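Local coordinates for protein ATP-dependent DNA helicase (Mycobacterium smegmatis, PDB 5V9X) that is an ATP-dependent helicase that unwinds RNA:DNA duplexes with 3'-to-5' polarity, tracking along single-stranded DNA, at residues A[394-399]-A[412-417]; A[111-116]-A[368-372]; A[443-447]-A[651-655]. All coordinates share one frame; numbering follows the deposited sequence.

Interaction 1: A[394-399]-A[412-417]; sequences VDLVIQ and RVGRAG. With ANP (phosphoaminophosphonic acid-adenylate ester), chain C.
Val394 begins the contact through its carbonyl, which accepts the backbone N-H of Gly417, with Val394 O 3.1 Å from Gly417 N. The CA-H of Ala416 approaches the same oxygen. Further along, the methyl of Ala416 lies against the backbone where Asp395 passes into Leu396, its CB 3.6 Å from Leu396 N. Val397 fills the middle: with CG1 anti to the backbone N (chi1 168°), CG2 is turned over the type I turn from Val413 to Ala416, reaching 3.8 Å from Ala416 CB and 4.0 Å from Arg415 CB. Arg415, within the turn, bends at chi2 and chi3 away from the strand, and its guanidinium grips the gamma-phosphate edge-on, NH1 and NH2 lying 2.9 Å and 2.7 Å from ANP O1G. Such a two-nitrogen grip on one phosphate oxygen is consistent with the arginine finger of helicase motif VI, whose signature the local sequence QRVGRAGH resembles. At the far end, Gln399 bends at chi2 and offers OE1 to Arg412 NH1, 2.9 Å away; the N-H is nearly straight (163°) but meets the C=O from its flank, tilted out of the carbonyl plane. Asn298 OD1 also accepts from both Arg412 NH1 and Gln399 NE2. The contact belongs to a beta-alpha-beta unit of the second RecA-like domain: strand 394-400 runs between parallel strands 292-296 and 424-429, with helix 406-413 on one face and helix 276-288 against Leu396 and Ile398.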
ATOM      1  N   VAL A 394     -11.545  17.508  11.879  1.00 36.86           N
ATOM      2  CA  VAL A 394     -10.229  16.983  12.228  1.00 41.35           C
ATOM      3  C   VAL A 394      -9.193  18.072  11.964  1.00 46.81           C
ATOM      4  O   VAL A 394      -8.963  18.459  10.816  1.00 54.58           O
ATOM      5  CB  VAL A 394      -9.906  15.707  11.442  1.00 42.84           C
ATOM      6  CG1 VAL A 394      -8.518  15.199  11.806  1.00 33.74           C
ATOM      7  CG2 VAL A 394     -10.952  14.641  11.710  1.00 33.22           C
ATOM      8  N   ASP A 395      -8.564  18.573  13.031  1.00 45.41           N
ATOM      9  CA  ASP A 395      -7.484  19.544  12.899  1.00 47.46           C
ATOM     10  C   ASP A 395      -6.168  19.009  13.456  1.00 51.47           C
ATOM     11  O   ASP A 395      -5.274  19.793  13.791  1.00 59.23           O
ATOM     12  CB  ASP A 395      -7.854  20.873  13.567  1.00 50.09           C
ATOM     13  CG  ASP A 395      -8.215  20.724  15.037  1.00 54.56           C
ATOM     14  OD1 ASP A 395      -8.357  19.580  15.516  1.00 56.49           O
ATOM     15  OD2 ASP A 395      -8.358  21.764  15.715  1.00 56.19           O
ATOM     16  N   LEU A 396      -6.029  17.687  13.551  1.00 45.65           N
ATOM     17  CA  LEU A 396      -4.786  17.069  13.996  1.00 41.66           C
ATOM     18  C   LEU A 396      -4.758  15.622  13.528  1.00 43.30           C
ATOM     19  O   LEU A 396      -5.749  14.902  13.676  1.00 40.80           O
ATOM     20  CB  LEU A 396      -4.647  17.128  15.523  1.00 41.02           C
ATOM     21  CG  LEU A 396      -3.366  16.518  16.101  1.00 41.12           C
ATOM     22  CD1 LEU A 396      -2.179  17.442  15.878  1.00 38.94           C
ATOM     23  CD2 LEU A 396      -3.527  16.186  17.578  1.00 46.29           C
ATOM     24  N   VAL A 397      -3.630  15.208  12.957  1.00 43.81           N
ATOM     25  CA  VAL A 397      -3.343  13.804  12.688  1.00 42.26           C
ATOM     26  C   VAL A 397      -2.062  13.443  13.424  1.00 46.90           C
ATOM     27  O   VAL A 397      -1.056  14.154  13.317  1.00 50.39           O
ATOM     28  CB  VAL A 397      -3.204  13.514  11.181  1.00 34.29           C
ATOM     29  CG1 VAL A 397      -2.611  12.127  10.964  1.00 33.10           C
ATOM     30  CG2 VAL A 397      -4.552  13.624  10.487  1.00 33.04           C
ATOM     31  N   ILE A 398      -2.104  12.353  14.180  1.00 41.23           N
ATOM     32  CA  ILE A 398      -0.938  11.833  14.881  1.00 41.75           C
ATOM     33  C   ILE A 398      -0.552  10.511  14.235  1.00 44.17           C
ATOM     34  O   ILE A 398      -1.406   9.638  14.034  1.00 43.13           O
ATOM     35  CB  ILE A 398      -1.210  11.658  16.382  1.00 45.74           C
ATOM     36  CG1 ILE A 398      -1.544  13.004  17.027  1.00 38.41           C
ATOM     37  CG2 ILE A 398      -0.012  11.026  17.062  1.00 53.46           C
ATOM     38  CD1 ILE A 398      -1.862  12.906  18.501  1.00 38.27           C
ATOM     39  N   GLN A 399       0.727  10.368  13.903  1.00 44.95           N
ATOM     40  CA  GLN A 399       1.257   9.156  13.289  1.00 43.77           C
ATOM     41  C   GLN A 399       2.172   8.473  14.296  1.00 48.36           C
ATOM     42  O   GLN A 399       3.224   9.014  14.653  1.00 50.73           O
ATOM     43  CB  GLN A 399       2.004   9.476  11.996  1.00 40.65           C
ATOM     44  CG  GLN A 399       2.717   8.282  11.381  1.00 39.03           C
ATOM     45  CD  GLN A 399       1.760   7.185  10.967  1.00 47.45           C
ATOM     46  OE1 GLN A 399       0.690   7.457  10.423  1.00 47.16           O
ATOM     47  NE2 GLN A 399       2.136   5.936  11.227  1.00 33.05           N
ATOM     48  N   ARG A 412      -2.057  10.605   4.982  1.00 52.12           N
ATOM     49  CA  ARG A 412      -2.610  10.508   6.328  1.00 51.54           C
ATOM     50  C   ARG A 412      -2.728  11.884   6.975  1.00 45.69           C
ATOM     51  O   ARG A 412      -3.803  12.278   7.438  1.00 45.90           O
ATOM     52  CB  ARG A 412      -1.750   9.572   7.181  1.00 49.79           C
ATOM     53  CG  ARG A 412      -1.876   8.108   6.786  1.00 46.49           C
ATOM     54  CD  ARG A 412      -1.084   7.198   7.705  1.00 43.16           C
ATOM     55  NE  ARG A 412      -1.069   5.824   7.212  1.00 39.16           N
ATOM     56  CZ  ARG A 412      -0.484   4.808   7.837  1.00 38.34           C
ATOM     57  NH1 ARG A 412       0.137   5.004   8.993  1.00 38.74           N
ATOM     58  NH2 ARG A 412      -0.521   3.592   7.307  1.00 37.23           N
ATOM     59  N   VAL A 413      -1.623  12.635   7.015  1.00 40.04           N
ATOM     60  CA  VAL A 413      -1.656  13.974   7.601  1.00 42.77           C
ATOM     61  C   VAL A 413      -2.636  14.866   6.850  1.00 47.91           C
ATOM     62  O   VAL A 413      -3.219  15.790   7.431  1.00 53.11           O
ATOM     63  CB  VAL A 413      -0.236  14.577   7.628  1.00 47.77           C
ATOM     64  CG1 VAL A 413      -0.264  16.028   8.099  1.00 48.50           C
ATOM     65  CG2 VAL A 413       0.674  13.747   8.526  1.00 43.36           C
ATOM     66  N   GLY A 414      -2.860  14.589   5.564  1.00 47.06           N
ATOM     67  CA  GLY A 414      -3.808  15.363   4.781  1.00 41.90           C
ATOM     68  C   GLY A 414      -5.229  15.333   5.308  1.00 41.00           C
ATOM     69  O   GLY A 414      -6.015  16.228   4.982  1.00 44.63           O
ATOM     70  N   ARG A 415      -5.580  14.325   6.114  1.00 37.64           N
ATOM     71  CA  ARG A 415      -6.922  14.268   6.688  1.00 38.33           C
ATOM     72  C   ARG A 415      -7.205  15.478   7.569  1.00 41.95           C
ATOM     73  O   ARG A 415      -8.358  15.909   7.680  1.00 46.39           O
ATOM     74  CB  ARG A 415      -7.113  12.984   7.499  1.00 38.87           C
ATOM     75  CG  ARG A 415      -6.887  11.678   6.740  1.00 38.37           C
ATOM     76  CD  ARG A 415      -7.525  11.700   5.368  1.00 36.90           C
ATOM     77  NE  ARG A 415      -6.569  12.093   4.341  1.00 38.39           N
ATOM     78  CZ  ARG A 415      -6.906  12.602   3.163  1.00 38.81           C
ATOM     79  NH1 ARG A 415      -8.182  12.792   2.862  1.00 40.99           N
ATOM     80  NH2 ARG A 415      -5.964  12.929   2.288  1.00 43.37           N
ATOM     81  N   ALA A 416      -6.176  16.029   8.204  1.00 42.24           N
ATOM     82  CA  ALA A 416      -6.339  17.222   9.020  1.00 45.61           C
ATOM     83  C   ALA A 416      -6.361  18.472   8.146  1.00 46.50           C
ATOM     84  O   ALA A 416      -5.724  18.529   7.090  1.00 46.27           O
ATOM     85  CB  ALA A 416      -5.216  17.322  10.055  1.00 40.58           C
ATOM     86  N   GLY A 417      -7.104  19.477   8.602  1.00 46.20           N
ATOM     87  CA  GLY A 417      -7.236  20.720   7.857  1.00 49.37           C
ATOM     88  C   GLY A 417      -7.741  20.531   6.444  1.00 50.87           C
ATOM     89  O   GLY A 417      -7.252  21.186   5.515  1.00 51.26           O
TER
HETATM   90  PG  ANP C 901      -7.954  14.462  -0.996  1.00 36.69           P
HETATM   91  O1G ANP C 901      -7.482  14.119   0.381  1.00 39.44           O
HETATM   92  O2G ANP C 901      -8.866  13.301  -1.549  1.00 40.02           O
HETATM   93  O3G ANP C 901      -6.710  14.660  -1.956  1.00 42.78           O
HETATM   94  PB  ANP C 901      -9.463  16.299  -2.412  1.00 39.13           P
HETATM   95  O1B ANP C 901     -10.242  15.104  -3.032  1.00 32.32           O
HETATM   96  O2B ANP C 901      -8.354  16.707  -3.320  1.00 41.01           O
HETATM   97  N3B ANP C 901      -8.853  15.888  -0.911  1.00 41.66           N
HETATM   98  PA  ANP C 901     -11.894  17.258  -1.677  1.00 36.67           P
HETATM   99  O1A ANP C 901     -11.974  16.199  -0.640  1.00 33.77           O
HETATM  100  O2A ANP C 901     -12.741  16.972  -2.916  1.00 34.89           O
HETATM  101  O3A ANP C 901     -10.426  17.501  -2.223  1.00 46.66           O
HETATM  102  O5' ANP C 901     -12.294  18.654  -1.050  1.00 37.70           O
HETATM  103  C5' ANP C 901     -11.706  19.268   0.145  1.00 39.97           C
HETATM  104  C4' ANP C 901     -12.771  20.058   0.865  1.00 45.08           C
HETATM  105  O4' ANP C 901     -12.960  21.351   0.232  1.00 48.59           O
HETATM  106  C3' ANP C 901     -14.144  19.401   0.829  1.00 50.30           C
HETATM  107  O3' ANP C 901     -14.900  19.837   1.948  1.00 50.70           O
HETATM  108  C2' ANP C 901     -14.748  19.978  -0.452  1.00 59.16           C
HETATM  109  O2' ANP C 901     -16.146  19.693  -0.610  1.00 69.97           O
HETATM  110  C1' ANP C 901     -14.253  21.424  -0.354  1.00 53.00           C
HETATM  111  N9  ANP C 901     -14.125  22.149  -1.623  1.00 47.94           N
HETATM  112  C8  ANP C 901     -14.190  21.656  -2.900  1.00 47.35           C
HETATM  113  N7  ANP C 901     -14.014  22.563  -3.833  1.00 43.99           N
HETATM  114  C5  ANP C 901     -13.834  23.736  -3.119  1.00 47.08           C
HETATM  115  C6  ANP C 901     -13.601  25.065  -3.522  1.00 49.31           C
HETATM  116  N6  ANP C 901     -13.506  25.446  -4.798  1.00 48.30           N
HETATM  117  N1  ANP C 901     -13.466  26.002  -2.553  1.00 46.62           N
HETATM  118  C2  ANP C 901     -13.558  25.623  -1.275  1.00 42.83           C
HETATM  119  N3  ANP C 901     -13.776  24.403  -0.777  1.00 46.05           N
HETATM  120  C4  ANP C 901     -13.902  23.498  -1.756  1.00 46.72           C

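Interaction 2: A[111-116]-A[368-372]. With GOL (glycerol), chain D.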
ATOM      1  N   VAL A 111     -18.044   5.558   1.260  1.00 40.26           N
ATOM      2  CA  VAL A 111     -19.206   6.056   1.988  1.00 39.81           C
ATOM      3  C   VAL A 111     -19.113   7.565   2.183  1.00 36.92           C
ATOM      4  O   VAL A 111     -20.121   8.278   2.113  1.00 38.39           O
ATOM      5  CB  VAL A 111     -19.345   5.309   3.327  1.00 39.82           C
ATOM      6  CG1 VAL A 111     -20.358   5.991   4.229  1.00 37.37           C
ATOM      7  CG2 VAL A 111     -19.739   3.859   3.082  1.00 36.87           C
ATOM      8  N   ASP A 112     -17.905   8.082   2.416  1.00 33.68           N
ATOM      9  CA  ASP A 112     -17.754   9.521   2.604  1.00 36.46           C
ATOM     10  C   ASP A 112     -18.051  10.288   1.321  1.00 38.42           C
ATOM     11  O   ASP A 112     -18.583  11.404   1.379  1.00 30.00           O
ATOM     12  CB  ASP A 112     -16.348   9.847   3.109  1.00 29.23           C
ATOM     13  CG  ASP A 112     -16.266  11.218   3.747  1.00 40.87           C
ATOM     14  OD1 ASP A 112     -17.048  11.484   4.685  1.00 39.40           O
ATOM     15  OD2 ASP A 112     -15.417  12.029   3.320  1.00 44.35           O
ATOM     16  N   VAL A 113     -17.722   9.715   0.161  1.00 29.31           N
ATOM     17  CA  VAL A 113     -18.060  10.363  -1.101  1.00 29.60           C
ATOM     18  C   VAL A 113     -19.571  10.408  -1.288  1.00 39.74           C
ATOM     19  O   VAL A 113     -20.122  11.411  -1.758  1.00 39.08           O
ATOM     20  CB  VAL A 113     -17.364   9.654  -2.277  1.00 29.71           C
ATOM     21  CG1 VAL A 113     -17.849  10.217  -3.599  1.00 34.89           C
ATOM     22  CG2 VAL A 113     -15.860   9.806  -2.172  1.00 29.11           C
ATOM     23  N   GLU A 114     -20.268   9.326  -0.922  1.00 37.50           N
ATOM     24  CA  GLU A 114     -21.721   9.311  -1.057  1.00 38.46           C
ATOM     25  C   GLU A 114     -22.359  10.413  -0.227  1.00 42.02           C
ATOM     26  O   GLU A 114     -23.275  11.103  -0.691  1.00 46.67           O
ATOM     27  CB  GLU A 114     -22.289   7.953  -0.646  1.00 40.55           C
ATOM     28  CG  GLU A 114     -23.811   7.920  -0.678  1.00 44.96           C
ATOM     29  CD  GLU A 114     -24.400   6.629  -0.151  1.00 56.03           C
ATOM     30  OE1 GLU A 114     -23.772   5.993   0.721  1.00 61.76           O
ATOM     31  OE2 GLU A 114     -25.499   6.250  -0.612  1.00 63.99           O
ATOM     32  N   ARG A 115     -21.882  10.597   1.005  1.00 43.25           N
ATOM     33  CA  ARG A 115     -22.439  11.631   1.867  1.00 40.26           C
ATOM     34  C   ARG A 115     -22.114  13.024   1.340  1.00 46.44           C
ATOM     35  O   ARG A 115     -22.964  13.921   1.381  1.00 50.85           O
ATOM     36  CB  ARG A 115     -21.914  11.455   3.290  1.00 39.65           C
ATOM     37  CG  ARG A 115     -22.426  12.484   4.268  1.00 40.99           C
ATOM     38  CD  ARG A 115     -22.165  12.057   5.695  1.00 46.43           C
ATOM     39  NE  ARG A 115     -22.769  12.986   6.643  1.00 53.32           N
ATOM     40  CZ  ARG A 115     -22.823  12.791   7.956  1.00 51.86           C
ATOM     41  NH1 ARG A 115     -22.306  11.692   8.491  1.00 49.94           N
ATOM     42  NH2 ARG A 115     -23.396  13.698   8.733  1.00 53.76           N
ATOM     43  N   ASN A 116     -20.895  13.220   0.833  1.00 48.08           N
ATOM     44  CA  ASN A 116     -20.475  14.536   0.366  1.00 45.41           C
ATOM     45  C   ASN A 116     -21.077  14.915  -0.980  1.00 46.99           C
ATOM     46  O   ASN A 116     -21.091  16.102  -1.322  1.00 54.33           O
ATOM     47  CB  ASN A 116     -18.951  14.605   0.282  1.00 46.06           C
ATOM     48  CG  ASN A 116     -18.314  14.957   1.611  1.00 53.90           C
ATOM     49  OD1 ASN A 116     -18.153  14.104   2.482  1.00 55.92           O
ATOM     50  ND2 ASN A 116     -17.950  16.226   1.774  1.00 62.31           N
ATOM     51  N   GLU A 368     -17.449   6.752  11.864  1.00 47.91           N
ATOM     52  CA  GLU A 368     -17.373   7.728  10.781  1.00 45.77           C
ATOM     53  C   GLU A 368     -18.398   8.840  10.963  1.00 44.05           C
ATOM     54  O   GLU A 368     -18.108  10.010  10.689  1.00 44.72           O
ATOM     55  CB  GLU A 368     -17.577   7.036   9.434  1.00 48.72           C
ATOM     56  CG  GLU A 368     -16.533   5.986   9.102  1.00 47.11           C
ATOM     57  CD  GLU A 368     -16.955   5.087   7.955  1.00 46.25           C
ATOM     58  OE1 GLU A 368     -17.734   5.544   7.090  1.00 45.14           O
ATOM     59  OE2 GLU A 368     -16.514   3.920   7.925  1.00 47.50           O
ATOM     60  N   ASP A 369     -19.604   8.497  11.421  1.00 45.45           N
ATOM     61  CA  ASP A 369     -20.647   9.506  11.586  1.00 44.13           C
ATOM     62  C   ASP A 369     -20.306  10.465  12.720  1.00 44.47           C
ATOM     63  O   ASP A 369     -20.416  11.687  12.566  1.00 43.34           O
ATOM     64  CB  ASP A 369     -21.997   8.831  11.826  1.00 49.45           C
ATOM     65  CG  ASP A 369     -23.169   9.779  11.631  1.00 68.88           C
ATOM     66  OD1 ASP A 369     -23.214  10.834  12.300  1.00 76.19           O
ATOM     67  OD2 ASP A 369     -24.049   9.468  10.797  1.00 77.07           O
ATOM     68  N   ASP A 370     -19.891   9.929  13.872  1.00 50.51           N
ATOM     69  CA  ASP A 370     -19.524  10.786  14.994  1.00 51.45           C
ATOM     70  C   ASP A 370     -18.250  11.577  14.726  1.00 56.68           C
ATOM     71  O   ASP A 370     -18.050  12.632  15.338  1.00 62.86           O
ATOM     72  CB  ASP A 370     -19.373   9.953  16.267  1.00 49.86           C
ATOM     73  CG  ASP A 370     -20.697   9.411  16.765  1.00 54.59           C
ATOM     74  OD1 ASP A 370     -21.748   9.928  16.333  1.00 56.35           O
ATOM     75  OD2 ASP A 370     -20.688   8.472  17.589  1.00 54.79           O
ATOM     76  N   LEU A 371     -17.386  11.091  13.832  1.00 49.54           N
ATOM     77  CA  LEU A 371     -16.229  11.872  13.411  1.00 47.03           C
ATOM     78  C   LEU A 371     -16.632  12.969  12.435  1.00 49.63           C
ATOM     79  O   LEU A 371     -16.117  14.091  12.508  1.00 52.86           O
ATOM     80  CB  LEU A 371     -15.180  10.958  12.777  1.00 42.72           C
ATOM     81  CG  LEU A 371     -13.857  11.587  12.337  1.00 39.74           C
ATOM     82  CD1 LEU A 371     -13.114  12.157  13.533  1.00 33.07           C
ATOM     83  CD2 LEU A 371     -13.003  10.564  11.611  1.00 38.47           C
ATOM     84  N   LYS A 372     -17.549  12.655  11.515  1.00 48.02           N
ATOM     85  CA  LYS A 372     -18.034  13.646  10.562  1.00 42.35           C
ATOM     86  C   LYS A 372     -18.651  14.848  11.266  1.00 46.35           C
ATOM     87  O   LYS A 372     -18.534  15.980  10.780  1.00 46.43           O
ATOM     88  CB  LYS A 372     -19.050  12.998   9.617  1.00 32.84           C
ATOM     89  CG  LYS A 372     -19.362  13.800   8.361  1.00 33.48           C
ATOM     90  CD  LYS A 372     -18.176  13.817   7.413  1.00 33.20           C
ATOM     91  CE  LYS A 372     -18.562  14.317   6.033  1.00 35.25           C
ATOM     92  NZ  LYS A 372     -17.434  14.187   5.069  1.00 39.91           N
TER
HETATM   93  C1  GOL D 902     -21.551   6.297   7.836  1.00 57.20           C
HETATM   94  O1  GOL D 902     -22.872   5.939   7.501  1.00 57.14           O
HETATM   95  C2  GOL D 902     -21.473   7.804   8.046  1.00 59.02           C
HETATM   96  O2  GOL D 902     -22.780   8.340   8.083  1.00 61.63           O
HETATM   97  C3  GOL D 902     -20.706   8.415   6.879  1.00 56.36           C
HETATM   98  O3  GOL D 902     -20.380   9.758   7.159  1.00 56.24           O
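Lys372 reaches from helix 361-372 to Asp112 and Asn116 of helix 107-116, bridging the cleft between the two RecA-like domains of a superfamily 2 helicase. The short segments stand well apart, their axes 12.2 Å from each other at an angle of 48°, and side chains rather than backbones make the contact. The tight part is the inner, ATP-facing end. There the Lys372 chain leaves its helix with CG anti to the backbone N (chi1 -165°), bends at chi2 and brings NZ between two acceptors. Asp112 OD1, 2.8 Å from Lys372 NZ, takes it on the syn side of the carboxylate in a salt bridge, while Asn116 OD1 receives it on a lone pair in the carbonyl plane. Asp390 O accepts a further bond from Lys372 NZ, and Asp390 N donates to Asp112 OD2; Asp390 OD2 binds the nucleotide, so these bonds lie in the second shell of the ATP site. The outer side is looser. Arg115 extends past Lys372 in the opposite direction, and its charged partner across the cleft, Asp369, is held merely by a long ion pair, Arg115 NH1 to Asp369 OD2 at 3.6 Å. A glycerol, probably from the crystallisation liquor, fills in there: Arg115 NH1 donates to its O3 at 3.0 Å, and its O2 donates to Asp369 OD2. Val111 merely brushes Glu368, whose other carboxylate oxygen is bonded to His355 of its own domain. Between the two regimes, the aliphatic part of Lys372 covers the Arg115 guanidinium, CG lying over the centre of one face, 3.6 Å from Arg115 CZ.

Interaction 3: A[443-447]-A[651-655]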
ATOM      1  N   VAL A 443       9.423  13.075   7.648  1.00 51.97           N
ATOM      2  CA  VAL A 443       9.033  14.482   7.717  1.00 51.00           C
ATOM      3  C   VAL A 443       9.819  15.301   6.703  1.00 53.68           C
ATOM      4  O   VAL A 443       9.272  16.190   6.039  1.00 50.88           O
ATOM      5  CB  VAL A 443       9.225  15.017   9.149  1.00 48.58           C
ATOM      6  CG1 VAL A 443       9.143  16.538   9.175  1.00 50.73           C
ATOM      7  CG2 VAL A 443       8.191  14.414  10.083  1.00 41.46           C
ATOM      8  N   GLN A 444      11.112  15.003   6.560  1.00 56.61           N
ATOM      9  CA  GLN A 444      11.949  15.724   5.608  1.00 53.70           C
ATOM     10  C   GLN A 444      11.428  15.566   4.184  1.00 54.36           C
ATOM     11  O   GLN A 444      11.251  16.554   3.462  1.00 54.35           O
ATOM     12  CB  GLN A 444      13.390  15.227   5.720  1.00 54.63           C
ATOM     13  CG  GLN A 444      14.347  15.827   4.713  1.00 62.11           C
ATOM     14  CD  GLN A 444      15.730  15.219   4.813  1.00 68.06           C
ATOM     15  OE1 GLN A 444      16.551  15.642   5.629  1.00 74.19           O
ATOM     16  NE2 GLN A 444      15.995  14.211   3.988  1.00 65.27           N
ATOM     17  N   ARG A 445      11.169  14.325   3.764  1.00 53.07           N
ATOM     18  CA  ARG A 445      10.693  14.084   2.406  1.00 51.22           C
ATOM     19  C   ARG A 445       9.289  14.637   2.191  1.00 51.41           C
ATOM     20  O   ARG A 445       8.962  15.070   1.080  1.00 46.78           O
ATOM     21  CB  ARG A 445      10.728  12.587   2.095  1.00 52.75           C
ATOM     22  CG  ARG A 445      12.079  11.918   2.337  1.00 55.12           C
ATOM     23  CD  ARG A 445      12.963  11.939   1.101  1.00 61.30           C
ATOM     24  NE  ARG A 445      12.611  10.881   0.156  1.00 67.83           N
ATOM     25  CZ  ARG A 445      13.208  10.699  -1.017  1.00 69.29           C
ATOM     26  NH1 ARG A 445      14.186  11.509  -1.398  1.00 70.57           N
ATOM     27  NH2 ARG A 445      12.825   9.710  -1.812  1.00 69.11           N
ATOM     28  N   MET A 446       8.449  14.628   3.232  1.00 54.52           N
ATOM     29  CA  MET A 446       7.093  15.161   3.099  1.00 47.80           C
ATOM     30  C   MET A 446       7.111  16.658   2.823  1.00 43.42           C
ATOM     31  O   MET A 446       6.311  17.157   2.021  1.00 39.50           O
ATOM     32  CB  MET A 446       6.285  14.876   4.364  1.00 44.41           C
ATOM     33  CG  MET A 446       5.910  13.428   4.579  1.00 44.92           C
ATOM     34  SD  MET A 446       5.328  13.151   6.267  1.00 51.43           S
ATOM     35  CE  MET A 446       3.805  14.093   6.256  1.00 55.28           C
ATOM     36  N   GLN A 447       8.004  17.392   3.489  1.00 46.31           N
ATOM     37  CA  GLN A 447       8.072  18.834   3.291  1.00 48.51           C
ATOM     38  C   GLN A 447       8.548  19.190   1.888  1.00 52.45           C
ATOM     39  O   GLN A 447       8.141  20.222   1.343  1.00 59.08           O
ATOM     40  CB  GLN A 447       8.983  19.461   4.347  1.00 51.45           C
ATOM     41  CG  GLN A 447       8.469  19.306   5.773  1.00 52.81           C
ATOM     42  CD  GLN A 447       9.463  19.781   6.816  1.00 55.79           C
ATOM     43  OE1 GLN A 447      10.646  19.963   6.527  1.00 60.02           O
ATOM     44  NE2 GLN A 447       8.983  19.986   8.038  1.00 52.44           N
ATOM     45  N   ARG A 651      18.923  22.232  12.092  1.00 65.76           N
ATOM     46  CA  ARG A 651      18.417  21.221  11.172  1.00 66.64           C
ATOM     47  C   ARG A 651      17.194  20.511  11.740  1.00 71.94           C
ATOM     48  O   ARG A 651      16.226  20.249  11.016  1.00 71.69           O
ATOM     49  CB  ARG A 651      19.522  20.215  10.858  1.00 60.74           C
ATOM     50  CG  ARG A 651      19.149  19.167   9.833  1.00 59.43           C
ATOM     51  CD  ARG A 651      19.257  19.710   8.423  1.00 64.99           C
ATOM     52  NE  ARG A 651      19.795  18.701   7.516  1.00 73.96           N
ATOM     53  CZ  ARG A 651      19.054  17.830   6.843  1.00 74.09           C
ATOM     54  NH1 ARG A 651      17.735  17.847   6.962  1.00 74.53           N
ATOM     55  NH2 ARG A 651      19.632  16.944   6.045  1.00 73.30           N
ATOM     56  N   CYS A 652      17.219  20.192  13.035  1.00 74.55           N
ATOM     57  CA  CYS A 652      16.108  19.466  13.638  1.00 69.90           C
ATOM     58  C   CYS A 652      14.856  20.327  13.754  1.00 67.88           C
ATOM     59  O   CYS A 652      13.739  19.803  13.680  1.00 63.46           O
ATOM     60  CB  CYS A 652      16.510  18.936  15.016  1.00 63.34           C
ATOM     61  SG  CYS A 652      17.772  17.642  14.989  1.00 57.98           S
ATOM     62  N   GLN A 653      15.014  21.642  13.927  1.00 73.93           N
ATOM     63  CA  GLN A 653      13.856  22.489  14.193  1.00 76.54           C
ATOM     64  C   GLN A 653      13.016  22.745  12.948  1.00 78.26           C
ATOM     65  O   GLN A 653      11.799  22.933  13.061  1.00 78.26           O
ATOM     66  CB  GLN A 653      14.300  23.813  14.816  1.00 78.70           C
ATOM     67  CG  GLN A 653      14.735  23.680  16.267  1.00 86.48           C
ATOM     68  CD  GLN A 653      13.702  22.969  17.129  1.00 88.35           C
ATOM     69  OE1 GLN A 653      12.495  23.165  16.969  1.00 87.61           O
ATOM     70  NE2 GLN A 653      14.174  22.134  18.049  1.00 88.38           N
ATOM     71  N   LYS A 654      13.625  22.759  11.763  1.00 77.23           N
ATOM     72  CA  LYS A 654      12.834  22.855  10.542  1.00 74.35           C
ATOM     73  C   LYS A 654      12.153  21.539  10.184  1.00 65.44           C
ATOM     74  O   LYS A 654      11.475  21.468   9.153  1.00 64.04           O
ATOM     75  CB  LYS A 654      13.701  23.344   9.378  1.00 79.03           C
ATOM     76  CG  LYS A 654      15.053  22.668   9.261  1.00 81.36           C
ATOM     77  CD  LYS A 654      15.930  23.387   8.248  1.00 82.46           C
ATOM     78  CE  LYS A 654      16.156  24.839   8.646  1.00 79.45           C
ATOM     79  NZ  LYS A 654      17.085  25.532   7.712  1.00 81.45           N
ATOM     80  N   MET A 655      12.321  20.505  11.007  1.00 60.09           N
ATOM     81  CA  MET A 655      11.520  19.293  10.930  1.00 57.51           C
ATOM     82  C   MET A 655      10.422  19.247  11.980  1.00 60.41           C
ATOM     83  O   MET A 655       9.590  18.334  11.942  1.00 67.61           O
ATOM     84  CB  MET A 655      12.407  18.055  11.084  1.00 56.96           C
ATOM     85  CG  MET A 655      13.317  17.810   9.908  1.00 60.72           C
ATOM     86  SD  MET A 655      14.472  16.466  10.199  1.00 59.92           S
ATOM     87  CE  MET A 655      15.402  16.538   8.675  1.00 65.37           C
TER
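Gln444 and Arg651 meet because of how each chain leaves its backbone: Gln444 carries CG anti to the backbone N (chi1 176°) and stays extended, whereas Arg651 turns at chi2 and again at chi3, swinging its guanidinium back across the gap between the helices. The contact lies at the edge of the seven-stranded parallel sheet of the second RecA-like domain, where helix 433-448 faces the C-terminal end of helix 645-653, just before the outermost strand 657-659. Gln444 OE1 accepts Arg651 NH1 at 2.8 Å. The N-H is directed nearly straight at the oxygen (163°), which lies almost in the guanidinium plane, and Arg651 NH2 adds a weak second bond to the same atom at 3.4 Å. Behind this pair, NH2 is also held by a salt bridge to Glu639, so the guanidinium joins helix 627-640 to helix 433-448.

Beneath the polar bridge, Met655 stretches its unbranched chain toward Gln444 and crosses it at an angle, CE 3.8 Å from Gln444 CB; Phe636 of helix 627-640 touches both residues. Val443 packs on the root of the same methionine, CG1 lying 4.1 Å from Met655 CB, and its side chain also rests on Leu258 and Val260 of strand 256-262. Val443 thus touches both that strand and the segment that leads into strand 657-659. On the more exposed flank, one helical turn after Val443, Gln447 runs out to the loop that follows helix 645-653. Lys654 O lies near the plane of the Gln447 amide and accepts a bent bond (143° at the hydrogen) from Gln447 NE2, 3.1 Å from Lys654 O.

From the N terminus, interaction 2 comes first: it opens in the DEAD/DEAH-box region and closes some 250 residues later at 368-372, joining the two RecA-like domains. Interaction 1 follows in 394-417 as a short closure within one beta-alpha-beta unit, and interaction 3 then brings 443-447 together with 651-655 across an excursion that includes winged-helix sequence. The three lie in series, none nesting within or crossing another. Interaction 1 is the spatial link, with Val394 CG2 packing on Leu371 CD1 and Val413 CG2 on Met446 CE, whereas the centres of interactions 2 and 3 are about 32 Å apart. Nucleotide cleft, domain core and outer sheet edge are thus connected in turn.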